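Local structure of putative fimbrial associated sortase-like protein (Corynebacterium diphtheriae, 6BWE) at residues 83-88 with 144-149; 160-165 with 202-207; 119-124 with 181-186; 77-82 with 150-155. The protein is a class C-type sortase, probably a cysteine transpeptidase that cross-links pilin subunits into pili, present here as a fragment that holds the sortase domain, with an altered lid. The protein carries 2 engineered substitutions. All coordinates share one frame; numbering follows the deposited sequence.

Contact 1 of 4, residues 83-88 with 144-149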
# COMPACT_ATOMS: atom_id res chain seq x y z
N ILE A 83 7.16 9.61 -24.74
CA ILE A 83 8.10 8.53 -24.99
C ILE A 83 8.50 8.68 -26.47
O ILE A 83 7.94 8.03 -27.34
CB ILE A 83 7.53 7.13 -24.70
CG1 ILE A 83 6.87 7.08 -23.30
CG2 ILE A 83 8.65 6.12 -24.73
CD1 ILE A 83 6.04 5.84 -23.07
N PRO A 84 9.44 9.59 -26.75
CA PRO A 84 9.69 9.93 -28.16
C PRO A 84 10.16 8.79 -29.03
O PRO A 84 9.83 8.78 -30.25
CB PRO A 84 10.79 11.01 -28.10
CG PRO A 84 11.18 11.13 -26.70
CD PRO A 84 10.11 10.52 -25.84
N THR A 85 10.86 7.81 -28.47
CA THR A 85 11.31 6.71 -29.33
C THR A 85 10.19 5.88 -29.95
O THR A 85 10.43 5.15 -30.92
CB THR A 85 12.31 5.77 -28.63
OG1 THR A 85 11.75 5.23 -27.42
CG2 THR A 85 13.59 6.52 -28.34
N ILE A 86 8.99 5.93 -29.37
CA ILE A 86 7.82 5.30 -29.98
C ILE A 86 6.76 6.34 -30.33
O ILE A 86 5.61 5.99 -30.59
CB ILE A 86 7.22 4.18 -29.08
CG1 ILE A 86 6.81 4.75 -27.72
CG2 ILE A 86 8.20 3.04 -28.91
CD1 ILE A 86 5.94 3.83 -26.91
N ASP A 87 7.15 7.62 -30.34
CA ASP A 87 6.27 8.73 -30.64
C ASP A 87 4.90 8.66 -29.89
O ASP A 87 3.83 8.80 -30.49
CB ASP A 87 6.05 8.80 -32.15
CG ASP A 87 5.32 10.07 -32.58
OD1 ASP A 87 5.51 11.13 -31.95
OD2 ASP A 87 4.54 9.98 -33.55
N ALA A 88 4.97 8.44 -28.58
CA ALA A 88 3.80 8.36 -27.74
C ALA A 88 3.75 9.62 -26.90
O ALA A 88 4.76 10.00 -26.33
CB ALA A 88 3.89 7.13 -26.85
N GLU A 144 16.16 -0.25 -23.66
CA GLU A 144 17.03 0.16 -22.58
C GLU A 144 17.68 1.51 -22.93
O GLU A 144 18.06 1.76 -24.09
CB GLU A 144 18.15 -0.88 -22.34
CG GLU A 144 17.70 -2.27 -21.89
CD GLU A 144 17.03 -2.28 -20.51
OE1 GLU A 144 17.12 -1.26 -19.81
OE2 GLU A 144 16.40 -3.31 -20.13
N HIS A 145 17.74 2.37 -21.92
CA HIS A 145 18.24 3.76 -22.03
C HIS A 145 17.32 4.76 -22.72
O HIS A 145 17.65 5.94 -22.73
CB HIS A 145 19.65 3.85 -22.66
CG HIS A 145 20.61 2.85 -22.12
ND1 HIS A 145 21.10 2.91 -20.83
CD2 HIS A 145 21.16 1.74 -22.68
CE1 HIS A 145 21.90 1.88 -20.62
NE2 HIS A 145 21.95 1.16 -21.73
N ASP A 146 16.18 4.34 -23.29
CA ASP A 146 15.27 5.32 -23.90
C ASP A 146 14.76 6.30 -22.83
O ASP A 146 14.59 5.90 -21.69
CB ASP A 146 14.09 4.64 -24.58
CG ASP A 146 14.46 3.98 -25.94
OD1 ASP A 146 15.65 4.06 -26.40
OD2 ASP A 146 13.51 3.43 -26.55
N PRO A 147 14.53 7.56 -23.19
CA PRO A 147 13.98 8.49 -22.21
C PRO A 147 12.44 8.50 -22.15
O PRO A 147 11.76 8.26 -23.16
CB PRO A 147 14.48 9.84 -22.72
CG PRO A 147 14.45 9.67 -24.19
CD PRO A 147 14.91 8.27 -24.43
N ILE A 148 11.94 8.79 -20.97
CA ILE A 148 10.51 8.97 -20.69
C ILE A 148 10.37 10.29 -19.96
O ILE A 148 11.11 10.51 -18.99
CB ILE A 148 9.99 7.84 -19.80
CG1 ILE A 148 10.07 6.49 -20.54
CG2 ILE A 148 8.57 8.11 -19.32
CD1 ILE A 148 10.02 5.30 -19.60
N TYR A 149 9.48 11.17 -20.41
CA TYR A 149 9.28 12.48 -19.78
C TYR A 149 7.88 12.57 -19.18
O TYR A 149 6.89 12.36 -19.89
CB TYR A 149 9.45 13.60 -20.79
CG TYR A 149 10.80 13.58 -21.49
CD1 TYR A 149 11.86 14.33 -21.02
CD2 TYR A 149 11.02 12.77 -22.59
CE1 TYR A 149 13.11 14.33 -21.67
CE2 TYR A 149 12.25 12.74 -23.23
CZ TYR A 149 13.29 13.52 -22.77
OH TYR A 149 14.52 13.45 -23.41
O HOH W 1 11.80 7.47 -25.72
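The tight turn after strand 77-83 of the sortase beta-barrel, which carries a G1 beta bulge, packs here against the start of strand 147-152: Thr85 meets Asp146, and Pro84 meets Pro147 and Tyr149. Thr85 OG1 donates to Asp146 OD2 over 2.7 Å. It reaches that oxygen from above the carboxylate, 62° out of its plane. The Thr85 hydroxyl sits between its backbone N and carbonyl carbon (chi1 57°), and CG2 lies over the same carboxylate, 3.6 Å from Asp146 CG. Asp146 OD2 also takes the backbone N-H of Lys143. A water joins the main chains, accepting from Thr85 N (2.9 Å) and donating to Pro147 O (2.7 Å). Pro84 CG touches the edge of the Tyr149 ring at CE2, 4.0 Å away, and the two side chains cross at about a right angle. The Tyr149 hydroxyl is held elsewhere, by Asp212 and Asn214 near the C-terminus. On the inner side Ile83 CG1 lies 4.3 Å from Ile148 CG1. The direct polar link is thus one side-chain bond, and water completes the main-chain link where the strands have parted. Two donors on Asp146 OD2 would probably stabilise the charged carboxylate.

Contact 2 of 4, residues 160-165 with 202-207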
# COMPACT_ATOMS: atom_id res chain seq x y z
N GLU A 160 14.88 7.25 -17.38
CA GLU A 160 15.57 6.47 -18.39
C GLU A 160 15.33 4.97 -18.17
O GLU A 160 15.51 4.49 -17.06
CB GLU A 160 17.07 6.84 -18.32
CG GLU A 160 18.01 5.86 -18.95
CD GLU A 160 19.46 6.31 -18.89
OE1 GLU A 160 19.74 7.54 -18.92
OE2 GLU A 160 20.32 5.42 -18.82
N VAL A 161 14.98 4.25 -19.23
CA VAL A 161 14.60 2.85 -19.12
C VAL A 161 15.77 1.98 -18.72
O VAL A 161 16.85 2.12 -19.29
CB VAL A 161 14.01 2.29 -20.45
CG1 VAL A 161 13.69 0.80 -20.33
CG2 VAL A 161 12.75 3.07 -20.82
N ASP A 162 15.56 1.13 -17.72
CA ASP A 162 16.62 0.23 -17.22
C ASP A 162 16.22 -1.24 -17.11
O ASP A 162 17.07 -2.07 -16.80
CB ASP A 162 17.18 0.73 -15.87
CG ASP A 162 16.12 0.81 -14.78
OD1 ASP A 162 15.43 -0.17 -14.52
OD2 ASP A 162 15.98 1.88 -14.17
N ALA A 163 14.97 -1.58 -17.38
CA ALA A 163 14.51 -2.97 -17.31
C ALA A 163 13.21 -3.15 -18.09
O ALA A 163 12.32 -2.29 -18.12
CB ALA A 163 14.35 -3.45 -15.87
N ILE A 164 13.15 -4.29 -18.76
CA ILE A 164 12.06 -4.67 -19.65
C ILE A 164 11.76 -6.13 -19.33
O ILE A 164 12.61 -6.97 -19.56
CB ILE A 164 12.44 -4.48 -21.12
CG1 ILE A 164 12.67 -3.00 -21.43
CG2 ILE A 164 11.33 -5.02 -22.03
CD1 ILE A 164 13.25 -2.74 -22.81
N ASN A 165 10.58 -6.41 -18.78
CA ASN A 165 10.23 -7.76 -18.34
C ASN A 165 8.81 -8.11 -18.79
O ASN A 165 7.93 -7.27 -18.73
CB ASN A 165 10.31 -7.83 -16.80
CG ASN A 165 11.74 -7.79 -16.28
OD1 ASN A 165 12.50 -8.75 -16.44
ND2 ASN A 165 12.15 -6.65 -15.70
N ARG A 202 10.56 -0.56 -16.79
CA ARG A 202 10.98 0.17 -15.62
C ARG A 202 12.03 1.21 -15.99
O ARG A 202 12.91 0.95 -16.87
CB ARG A 202 11.54 -0.80 -14.58
CG ARG A 202 11.69 -0.21 -13.18
CD ARG A 202 12.31 -1.18 -12.19
NE ARG A 202 13.74 -1.39 -12.51
CZ ARG A 202 14.48 -2.43 -12.13
NH1 ARG A 202 13.98 -3.41 -11.37
NH2 ARG A 202 15.75 -2.50 -12.53
N ALA A 203 11.98 2.34 -15.32
CA ALA A 203 12.89 3.44 -15.59
C ALA A 203 13.25 4.18 -14.33
O ALA A 203 12.45 4.15 -13.38
CB ALA A 203 12.25 4.38 -16.60
N HIS A 204 14.42 4.84 -14.30
CA HIS A 204 14.88 5.55 -13.12
C HIS A 204 15.07 7.01 -13.45
O HIS A 204 15.33 7.37 -14.59
CB HIS A 204 16.19 4.93 -12.54
CG HIS A 204 17.35 4.98 -13.49
ND1 HIS A 204 17.60 3.98 -14.42
CD2 HIS A 204 18.28 5.94 -13.71
CE1 HIS A 204 18.64 4.32 -15.16
NE2 HIS A 204 19.07 5.51 -14.75
N ARG A 205 14.94 7.87 -12.44
CA ARG A 205 15.04 9.30 -12.61
C ARG A 205 16.46 9.70 -13.03
O ARG A 205 17.42 9.14 -12.54
CB ARG A 205 14.69 9.98 -11.30
CG ARG A 205 14.60 11.50 -11.36
CD ARG A 205 13.26 11.98 -11.91
NE ARG A 205 13.21 13.42 -11.75
CZ ARG A 205 12.89 14.08 -10.63
NH1 ARG A 205 12.50 13.45 -9.53
NH2 ARG A 205 12.92 15.39 -10.64
N VAL A 206 16.56 10.65 -13.95
CA VAL A 206 17.85 11.17 -14.37
C VAL A 206 17.73 12.67 -14.47
O VAL A 206 16.62 13.22 -14.52
CB VAL A 206 18.32 10.59 -15.74
CG1 VAL A 206 18.58 9.10 -15.61
CG2 VAL A 206 17.33 10.87 -16.87
N ASP A 207 18.88 13.36 -14.50
CA ASP A 207 18.88 14.81 -14.62
C ASP A 207 18.31 15.20 -15.99
O ASP A 207 18.50 14.49 -16.97
CB ASP A 207 20.30 15.39 -14.48
CG ASP A 207 20.87 15.25 -13.08
OD1 ASP A 207 20.11 15.05 -12.11
OD2 ASP A 207 22.11 15.39 -12.95
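Strands 160-165 and 202-206 are antiparallel neighbours in the sortase beta-barrel, and a classic beta bulge interrupts their pairing: Asp162 and Ala163 both face Arg202. Backbone bonds set the register. Glu160 and His204 form a hydrogen-bonded pair, and Val161 and Ala203 a non-hydrogen-bonded one. At the bulge Arg202 O accepts from Asp162 N at 2.8 Å and, weakly, from Ala163 N at 3.3 Å. Arg202 N returns a bond to Ala163 O.

Packing contacts are few. Ala163 CB covers one face of the Arg202 guanidinium, offset toward its rim. Glu160 CB lies over the His204 ring and also touches Val206 CG1 at 3.8 Å. On the inner face Val161 CG2 approaches Ala203 CB.

The charged contacts centre on the Asp162 carboxylate. Its chi1 of 60° brings the group over the partner strand, and chi2 of 54° turns OD1 to Arg202 and OD2 to His204. Arg202 grips side-on with two nitrogens. Arg202 NE lies 2.9 Å from Asp162 OD1, on its syn lone pair; Arg202 NH2 meets the same OD1 at 3.1 Å from above the carboxylate plane. This salt bridge and a histidine bond together fix the carboxylate's rotation, and the negative charge probably polarises the imidazole. In that second bond His204 ND1 donates over 2.7 Å to the anti lone pair of Asp162 OD2, with ring and carboxylate only 9° apart.

Contact 3 of 4, residues 119-124 with 181-186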
# COMPACT_ATOMS: atom_id res chain seq x y z
N GLY A 119 12.33 6.62 -3.22
CA GLY A 119 11.36 5.77 -2.56
C GLY A 119 10.02 5.62 -3.24
O GLY A 119 9.21 4.85 -2.78
N THR A 120 9.77 6.38 -4.30
CA THR A 120 8.50 6.30 -5.02
C THR A 120 8.65 5.37 -6.22
O THR A 120 9.75 5.22 -6.77
CB THR A 120 8.02 7.68 -5.48
OG1 THR A 120 8.89 8.22 -6.48
CG2 THR A 120 7.92 8.63 -4.28
N HIS A 121 7.55 4.72 -6.57
CA HIS A 121 7.48 3.84 -7.75
C HIS A 121 6.06 3.87 -8.37
O HIS A 121 5.31 2.87 -8.30
CB HIS A 121 7.95 2.42 -7.42
CG HIS A 121 8.23 1.57 -8.63
ND1 HIS A 121 9.02 0.44 -8.57
CD2 HIS A 121 7.84 1.71 -9.92
CE1 HIS A 121 9.09 -0.10 -9.78
NE2 HIS A 121 8.39 0.66 -10.62
N PRO A 122 5.70 5.00 -9.01
CA PRO A 122 4.44 5.06 -9.73
C PRO A 122 4.35 3.97 -10.79
O PRO A 122 5.35 3.64 -11.42
CB PRO A 122 4.48 6.42 -10.43
CG PRO A 122 5.43 7.25 -9.63
CD PRO A 122 6.45 6.27 -9.11
N VAL A 123 3.15 3.41 -10.93
CA VAL A 123 2.87 2.47 -11.98
C VAL A 123 1.75 3.06 -12.86
O VAL A 123 0.69 3.46 -12.37
CB VAL A 123 2.50 1.12 -11.42
CG1 VAL A 123 2.21 0.15 -12.56
CG2 VAL A 123 3.62 0.63 -10.51
N ILE A 124 2.03 3.13 -14.15
CA ILE A 124 1.18 3.79 -15.15
C ILE A 124 0.82 2.71 -16.16
O ILE A 124 1.74 2.12 -16.76
CB ILE A 124 1.94 4.90 -15.93
CG1 ILE A 124 2.60 5.91 -15.00
CG2 ILE A 124 1.02 5.58 -16.93
CD1 ILE A 124 1.67 6.60 -14.11
N LYS A 181 15.73 4.62 -4.57
CA LYS A 181 15.59 4.94 -6.00
C LYS A 181 14.29 5.67 -6.28
O LYS A 181 13.28 5.48 -5.59
CB LYS A 181 15.62 3.68 -6.89
CG LYS A 181 16.86 2.79 -6.83
CD LYS A 181 16.52 1.42 -7.42
CE LYS A 181 17.63 0.39 -7.21
NZ LYS A 181 18.87 0.76 -7.93
N ASP A 182 14.33 6.48 -7.32
CA ASP A 182 13.20 7.20 -7.85
C ASP A 182 12.93 6.51 -9.21
O ASP A 182 13.71 6.63 -10.16
CB ASP A 182 13.59 8.68 -7.95
CG ASP A 182 12.54 9.54 -8.59
OD1 ASP A 182 11.58 9.03 -9.19
OD2 ASP A 182 12.70 10.76 -8.50
N GLN A 183 11.86 5.70 -9.25
CA GLN A 183 11.57 4.84 -10.40
C GLN A 183 10.14 5.00 -10.85
O GLN A 183 9.29 5.47 -10.06
CB GLN A 183 11.70 3.37 -10.01
CG GLN A 183 13.01 2.97 -9.39
CD GLN A 183 13.03 1.50 -9.06
OE1 GLN A 183 13.58 0.71 -9.83
NE2 GLN A 183 12.41 1.11 -7.94
N ILE A 184 9.89 4.59 -12.09
CA ILE A 184 8.53 4.39 -12.63
C ILE A 184 8.49 3.10 -13.44
O ILE A 184 9.52 2.69 -13.98
CB ILE A 184 8.07 5.53 -13.56
CG1 ILE A 184 9.02 5.72 -14.76
CG2 ILE A 184 7.93 6.82 -12.78
CD1 ILE A 184 8.42 6.60 -15.84
N THR A 185 7.32 2.50 -13.54
CA THR A 185 7.07 1.35 -14.40
C THR A 185 5.83 1.64 -15.22
O THR A 185 4.80 2.09 -14.70
CB THR A 185 6.97 0.01 -13.62
OG1 THR A 185 8.27 -0.35 -13.12
CG2 THR A 185 6.46 -1.13 -14.51
N LEU A 186 5.95 1.39 -16.52
CA LEU A 186 4.86 1.47 -17.46
C LEU A 186 4.47 0.05 -17.76
O LEU A 186 5.35 -0.82 -18.01
CB LEU A 186 5.29 2.14 -18.75
CG LEU A 186 6.01 3.46 -18.59
CD1 LEU A 186 6.38 4.02 -19.95
CD2 LEU A 186 5.20 4.47 -17.79
O HOH W 2 11.50 3.24 -5.91
O HOH W 3 8.90 8.28 -9.20
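His121 reaches from segment 119-124 across to Gln183 and Thr185 on the parallel segment 181-186. Its CB carries CG anti to the backbone N (chi1 -165°), which lays the ring beside the neighbouring strand. From CG onward the ring has Gln183 CB over the centre of one face, a CH-pi contact 4.1 Å from the centroid and 6° off the normal. ND1 passes Gln183 NE2 at 3.5 Å and is hydrogen-bonded to Ala176 O. CD2 comes within 3.7 Å of Thr185 N, and CE1 lies near Thr185 OG1. At the tip NE2 shares a 2.7 Å hydrogen bond with Thr185 OG1, which lies at the ring edge; either could be the donor. Bonds at both ring nitrogens hold the buried imidazole against rotation.

The main chains run alongside. Gln183 N donates to Thr120 O and Thr185 N to Pro122 O, while Ile124 N returns a bond to Thr185 O at 3.0 Å. A water can donate to two at a time of Thr120 OG1, Asp182 OD1 and Gln183 O. The Thr120 hydroxyl also bonds Gly117 O, and Asp182 has Tyr159 and Arg205 as further partners. On the opposite face from Thr185, Leu186 CD2 packs on Ile124 CB at 3.8 Å. This is a parallel strand pair of the sortase beta-barrel, whose strands lead on to the predicted catalytic residues His127 and Cys189.

Contact 4 of 4, residues 77-82 with 150-155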
# COMPACT_ATOMS: atom_id res chain seq x y z
N VAL A 77 -6.78 15.33 -16.13
CA VAL A 77 -5.48 14.82 -16.56
C VAL A 77 -4.50 15.15 -15.43
O VAL A 77 -4.23 16.34 -15.16
CB VAL A 77 -5.02 15.49 -17.86
CG1 VAL A 77 -3.59 15.03 -18.19
CG2 VAL A 77 -5.96 15.14 -19.01
N ILE A 78 -3.96 14.12 -14.78
CA ILE A 78 -3.08 14.36 -13.63
C ILE A 78 -1.63 14.62 -14.06
O ILE A 78 -0.90 15.26 -13.34
CB ILE A 78 -3.16 13.27 -12.54
CG1 ILE A 78 -2.80 11.88 -13.03
CG2 ILE A 78 -4.56 13.23 -11.97
CD1 ILE A 78 -2.57 10.87 -11.92
N ALA A 79 -1.25 14.09 -15.21
CA ALA A 79 0.07 14.27 -15.79
C ALA A 79 0.03 13.80 -17.22
O ALA A 79 -0.93 13.19 -17.66
CB ALA A 79 1.13 13.48 -15.01
N SER A 80 1.05 14.14 -18.00
CA SER A 80 1.18 13.55 -19.32
C SER A 80 2.56 12.93 -19.44
O SER A 80 3.47 13.26 -18.68
CB SER A 80 0.93 14.58 -20.44
OG SER A 80 1.85 15.64 -20.33
N ILE A 81 2.68 12.02 -20.39
CA ILE A 81 3.89 11.29 -20.61
C ILE A 81 4.27 11.42 -22.06
O ILE A 81 3.41 11.40 -22.92
CB ILE A 81 3.76 9.83 -20.14
CG1 ILE A 81 5.09 9.10 -20.18
CG2 ILE A 81 2.76 9.04 -20.97
CD1 ILE A 81 5.14 7.88 -19.28
N SER A 82 5.57 11.58 -22.31
CA SER A 82 6.16 11.54 -23.64
C SER A 82 7.23 10.46 -23.71
O SER A 82 8.09 10.41 -22.84
CB SER A 82 6.79 12.88 -23.97
OG SER A 82 7.39 12.84 -25.24
N ILE A 150 7.78 12.95 -17.90
CA ILE A 150 6.49 13.12 -17.26
C ILE A 150 6.34 14.60 -16.99
O ILE A 150 7.21 15.21 -16.39
CB ILE A 150 6.38 12.32 -15.94
CG1 ILE A 150 6.34 10.83 -16.27
CG2 ILE A 150 5.08 12.71 -15.22
CD1 ILE A 150 6.41 9.94 -15.08
N THR A 151 5.24 15.17 -17.46
CA THR A 151 4.93 16.55 -17.16
C THR A 151 3.78 16.59 -16.17
O THR A 151 2.74 15.99 -16.41
CB THR A 151 4.62 17.34 -18.42
OG1 THR A 151 5.74 17.24 -19.33
CG2 THR A 151 4.40 18.80 -18.11
N VAL A 152 3.99 17.30 -15.06
CA VAL A 152 2.99 17.33 -13.99
C VAL A 152 3.08 18.70 -13.32
O VAL A 152 4.17 19.17 -12.98
CB VAL A 152 3.17 16.13 -13.01
CG1 VAL A 152 4.59 16.05 -12.45
CG2 VAL A 152 2.15 16.15 -11.91
N GLN A 153 1.93 19.37 -13.21
CA GLN A 153 1.86 20.73 -12.66
C GLN A 153 2.94 21.67 -13.18
O GLN A 153 3.56 22.40 -12.42
CB GLN A 153 1.91 20.66 -11.14
CG GLN A 153 0.71 19.89 -10.57
CD GLN A 153 -0.59 20.62 -10.77
OE1 GLN A 153 -0.74 21.74 -10.31
NE2 GLN A 153 -1.58 19.97 -11.40
N GLY A 154 3.17 21.61 -14.48
CA GLY A 154 4.12 22.50 -15.14
C GLY A 154 5.57 22.02 -15.14
O GLY A 154 6.40 22.60 -15.84
N GLU A 155 5.90 21.00 -14.37
CA GLU A 155 7.29 20.59 -14.23
C GLU A 155 7.50 19.34 -15.09
O GLU A 155 6.55 18.58 -15.27
CB GLU A 155 7.57 20.38 -12.74
CG GLU A 155 8.14 19.06 -12.30
CD GLU A 155 8.15 18.94 -10.80
OE1 GLU A 155 7.60 17.94 -10.28
OE2 GLU A 155 8.68 19.87 -10.14
O HOH W 4 -0.57 17.90 -13.37
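Ala79 and Ile81 meet Ile150 and Val152 at the apolar centre of an antiparallel strand pair in the sortase beta-barrel. Ala79 CB sits between two side chains, 4.0 Å from Ile150 CG2 and 3.9 Å from Val152 CB. Ile150 CG2 is anti to its own backbone N, with CG1 beside that N (chi1 -69°); the first branch reaches Ala79 and the second Ile81 CD1. Leu68, Pro114 and Val115 from nearby loops pack on the same apolar group.

Next outward is the backbone pairing. Ser80 and Thr151 form a hydrogen-bonded pair, with Ser80 N to Thr151 O at 3.0 Å and Thr151 N to Ser80 O at 2.9 Å. Ile81 and Ile150 follow as a non-hydrogen-bonded pair. On the outer face Ser80 OG lies 3.8 Å from Thr151 CB, while the Thr151 hydroxyl bonds that of Thr156.

Toward the end of the pair, Ile78 and Ala79 make a classic beta bulge against Ile92 of strand 88-94. Segment 150-155 there enters a type I' turn from Val152 to Glu155. Val152 CG2 touches Ile78 O at 3.5 Å. A water donates to that same Ile78 O at 2.7 Å and accepts from both Gln153 N and Gln153 NE2.

In the fold
All four contacts belong to one curled mixed sheet. Contacts 3 and 4 are buried; contacts 1 and 2 are only partly so. Contacts 1 and 4 share strand 147-152: contact 4 pairs it with strand 77-83, and contact 1 sets it against the turn that follows that strand, where water replaces direct pairing. Contacts 2 and 3 are joined by neighbouring strands 183-187 and 198-206 and by the Arg205-Asp182 salt bridge. Charged pairing marks the outer face of contact 2, whereas contact 3 uses a buried imidazole and parallel backbone bonds. Inside the sheet, Ile83, Ile148, Ile184, Leu186, Ile81 and Ile150 form a shared apolar core linking contacts 1, 3 and 4.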